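Serine/threonine-protein kinase Tel1 (Chaetomium thermophilum, PDB 6SKY) probably phosphorylates serine and threonine residues that precede glutamine in its protein substrates, thereby acting as an ATP-dependent sensor of DNA damage. Local coordinates at residues A[2223-2226]-A[2227-2230]; A[2184-2187]-A[2188-2192]. All coordinates share one frame; numbering follows the deposited sequence.

In the fold
Interaction 1 is a stretch of about two turns within helix 2220-2232 in the FAT region of the kinase, and interaction 2 runs along helix 2178-2189 into a type I beta turn. Their centres lie about 17 Å apart and their nearest atoms about 6 Å, without touching. Helix 2203-2217, which falls between them in sequence, receives side chains from both: Met2226 and Ile2230 of interaction 1, Ser2185 and Ser2189 of interaction 2. Neither takes part in the nucleotide or magnesium site; their place is in the helical scaffold, where both also touch the second subunit, interaction 2 with more residues.

Interaction 1 (A[2223-2226]-A[2227-2230]); sequences SIRM and LQAI
The guanidinium of Arg2225 presents its edge to the side-chain amide of Gln2228, while CG2 of Ile2224 lies over one face of that amide, 4.0 Å from the glutamine CD. Gln2228 OE1 lies in the guanidinium plane, 3.2 Å from Arg2225 NH2, and accepts a hydrogen bond on a lone pair in its own carbonyl plane. The two flat groups are nevertheless turned 36° against each other. A bend at chi2 (-49°) swings the arginine chain round until it runs beside the glutamine, both pointing the same way, and its CD also comes within 3.7 Å of OE1. The glutamine CG rests 3.3 Å from Ile2224 O. NE2 has a weak hydrogen bond to Tyr2271, so both ends of the amide are engaged. Arginine, which is exposed, and glutamine suit this more open side of the helix because their long chains can lie along it and still offer polar ends.

Beneath them the backbone is regular, with Leu2227 N bonded to Ser2223 O and Ile2230 N to Met2226 O, both at 3.0 Å. The buried side is aliphatic: Leu2227 packs on Ile2252 and Gln2255 of helix 2245-2259, and Met2226, extended beyond CG, reaches Ala2210 and Leu2214 of helix 2203-2217. Ser2223, small and polar, fits the buried side by bonding Gln2255 through OG. Arg2225 also packs on Ala1937 of the second subunit. The Arg2225-Gln2228 bond is an i to i+3 side-chain bridge of a helix; a helix packed against the ones before and after it in sequence, here 2203-2217 and 2245-2259, is what an alpha-solenoid such as the FAT domain is built from.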
# COMPACT_ATOMS: atom_id res chain seq x y z
N SER A 2223 9.06 5.58 15.64
CA SER A 2223 10.44 5.88 15.28
C SER A 2223 10.89 7.22 15.84
O SER A 2223 12.01 7.35 16.35
CB SER A 2223 10.58 5.86 13.77
OG SER A 2223 11.67 6.64 13.35
N ILE A 2224 10.03 8.24 15.76
CA ILE A 2224 10.39 9.55 16.28
C ILE A 2224 10.58 9.50 17.79
O ILE A 2224 11.52 10.09 18.33
CB ILE A 2224 9.34 10.59 15.86
CG1 ILE A 2224 9.35 10.76 14.35
CG2 ILE A 2224 9.61 11.90 16.52
CD1 ILE A 2224 8.18 11.51 13.83
N ARG A 2225 9.68 8.80 18.49
CA ARG A 2225 9.81 8.71 19.94
C ARG A 2225 11.06 7.95 20.34
O ARG A 2225 11.73 8.31 21.32
CB ARG A 2225 8.58 8.03 20.53
CG ARG A 2225 7.28 8.74 20.30
CD ARG A 2225 7.36 10.20 20.63
NE ARG A 2225 6.09 10.86 20.36
CZ ARG A 2225 5.95 12.17 20.24
NH1 ARG A 2225 4.76 12.69 20.00
NH2 ARG A 2225 7.00 12.97 20.35
N MET A 2226 11.41 6.92 19.58
CA MET A 2226 12.62 6.16 19.85
C MET A 2226 13.87 7.00 19.66
O MET A 2226 14.79 6.95 20.48
CB MET A 2226 12.64 4.93 18.95
CG MET A 2226 13.36 3.77 19.51
SD MET A 2226 12.85 2.25 18.75
CE MET A 2226 13.91 1.14 19.66
N LEU A 2227 13.92 7.79 18.59
CA LEU A 2227 15.08 8.65 18.37
C LEU A 2227 15.18 9.73 19.43
O LEU A 2227 16.27 10.06 19.88
CB LEU A 2227 15.02 9.28 16.99
CG LEU A 2227 15.26 8.42 15.76
CD1 LEU A 2227 15.10 9.27 14.55
CD2 LEU A 2227 16.63 7.83 15.80
N GLN A 2228 14.05 10.29 19.85
CA GLN A 2228 14.09 11.30 20.90
C GLN A 2228 14.53 10.71 22.23
O GLN A 2228 15.17 11.39 23.02
CB GLN A 2228 12.73 11.96 21.05
CG GLN A 2228 12.38 12.89 19.93
CD GLN A 2228 10.95 13.32 19.98
OE1 GLN A 2228 10.13 12.67 20.61
NE2 GLN A 2228 10.64 14.41 19.33
N ALA A 2229 14.18 9.45 22.49
CA ALA A 2229 14.69 8.79 23.68
C ALA A 2229 16.20 8.57 23.60
O ALA A 2229 16.90 8.71 24.60
CB ALA A 2229 13.97 7.47 23.90
N ILE A 2230 16.70 8.20 22.42
CA ILE A 2230 18.15 8.12 22.24
C ILE A 2230 18.79 9.46 22.55
O ILE A 2230 19.84 9.53 23.19
CB ILE A 2230 18.51 7.67 20.82
CG1 ILE A 2230 18.01 6.27 20.53
CG2 ILE A 2230 19.99 7.68 20.62
CD1 ILE A 2230 18.25 5.89 19.12

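Interaction 2 (A[2184-2187]-A[2188-2192])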
# COMPACT_ATOMS: atom_id res chain seq x y z
N LEU A 2184 17.49 -8.39 11.32
CA LEU A 2184 18.78 -7.89 11.76
C LEU A 2184 18.65 -7.00 12.98
O LEU A 2184 19.45 -7.10 13.91
CB LEU A 2184 19.46 -7.14 10.63
CG LEU A 2184 20.46 -7.95 9.84
CD1 LEU A 2184 20.95 -7.15 8.68
CD2 LEU A 2184 21.61 -8.32 10.73
N SER A 2185 17.67 -6.10 13.00
CA SER A 2185 17.56 -5.20 14.14
C SER A 2185 17.11 -5.94 15.39
O SER A 2185 17.55 -5.61 16.49
CB SER A 2185 16.63 -4.04 13.83
OG SER A 2185 15.29 -4.39 14.04
N THR A 2186 16.27 -6.97 15.25
CA THR A 2186 15.92 -7.78 16.41
C THR A 2186 17.14 -8.52 16.95
O THR A 2186 17.40 -8.51 18.16
CB THR A 2186 14.82 -8.76 16.06
OG1 THR A 2186 13.70 -8.06 15.54
CG2 THR A 2186 14.40 -9.49 17.28
N ALA A 2187 17.89 -9.17 16.07
CA ALA A 2187 19.07 -9.90 16.50
C ALA A 2187 20.13 -8.97 17.08
O ALA A 2187 20.92 -9.40 17.92
CB ALA A 2187 19.65 -10.68 15.33
N LEU A 2188 20.17 -7.72 16.65
CA LEU A 2188 21.11 -6.77 17.23
C LEU A 2188 20.66 -6.31 18.60
O LEU A 2188 21.48 -6.19 19.52
CB LEU A 2188 21.27 -5.55 16.32
CG LEU A 2188 22.35 -5.55 15.25
CD1 LEU A 2188 22.09 -4.42 14.30
CD2 LEU A 2188 23.70 -5.39 15.88
N SER A 2189 19.36 -6.04 18.76
CA SER A 2189 18.86 -5.65 20.07
C SER A 2189 19.05 -6.75 21.09
O SER A 2189 19.18 -6.47 22.29
CB SER A 2189 17.39 -5.27 19.97
OG SER A 2189 17.22 -4.08 19.24
N ASP A 2190 19.05 -8.01 20.66
CA ASP A 2190 19.29 -9.08 21.61
C ASP A 2190 20.74 -9.18 22.07
O ASP A 2190 21.03 -9.92 23.01
CB ASP A 2190 18.86 -10.41 21.02
CG ASP A 2190 17.37 -10.55 20.96
OD1 ASP A 2190 16.69 -9.52 21.07
OD2 ASP A 2190 16.88 -11.68 20.80
N LEU A 2191 21.66 -8.44 21.45
CA LEU A 2191 23.06 -8.49 21.81
C LEU A 2191 23.46 -7.45 22.84
O LEU A 2191 24.61 -7.46 23.28
CB LEU A 2191 23.93 -8.30 20.57
CG LEU A 2191 24.54 -9.51 19.88
CD1 LEU A 2191 23.58 -10.66 19.86
CD2 LEU A 2191 24.93 -9.13 18.49
N ILE A 2192 22.56 -6.56 23.23
CA ILE A 2192 22.91 -5.45 24.10
C ILE A 2192 23.20 -5.92 25.53
O ILE A 2192 24.18 -5.45 26.12
CB ILE A 2192 21.82 -4.37 24.07
CG1 ILE A 2192 22.00 -3.49 22.85
CG2 ILE A 2192 21.86 -3.52 25.32
CD1 ILE A 2192 20.96 -2.42 22.72
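Where helix 2178-2189 gives way to the type I beta turn from Ser2189 to Ile2192, the side chain of Ser2189 comes back onto the carbonyl of Ser2185. That oxygen takes two hydrogen bonds from the one residue: Ser2189 N at 2.9 Å, the usual helical bond, and Ser2189 OG at 3.2 Å. The two donors approach from opposite faces of the carbonyl plane. A chi1 of -69° sets OG beside the serine's own backbone N; from there serine's short hydroxyl can fold back onto the carbonyl four residues earlier, which gives its polar end a partner within the helix.

The backbone bonding carries on with the next residue, as Asp2190 N bonds to Thr2186 O at 3.0 Å. Leu2191 N bonds to Leu2188 O, three residues back, at 3.0 Å, and Leu2191 CD1 lies 3.5 Å from Ala2187 O. Thr2186, its OG1 bonded to Leu2182 O, keeps its hydroxyl satisfied within the helix although it is buried.

Leucines face the inside: Leu2184 packs on Met2165 and Phe2172, and Leu2188 on Met2165 and Leu2166, all of helix 2154-2174. Ser2185 and Ser2189, both small, touch helix 2203-2217, the first at Glu2209 and Ala2213, the second at Ile2206. Thr2186, Ala2187 and Asp2190 meet Ala1961, Arg1968 and His1966 of the second subunit, so this stretch lies between two helices of its own chain and the dimer partner.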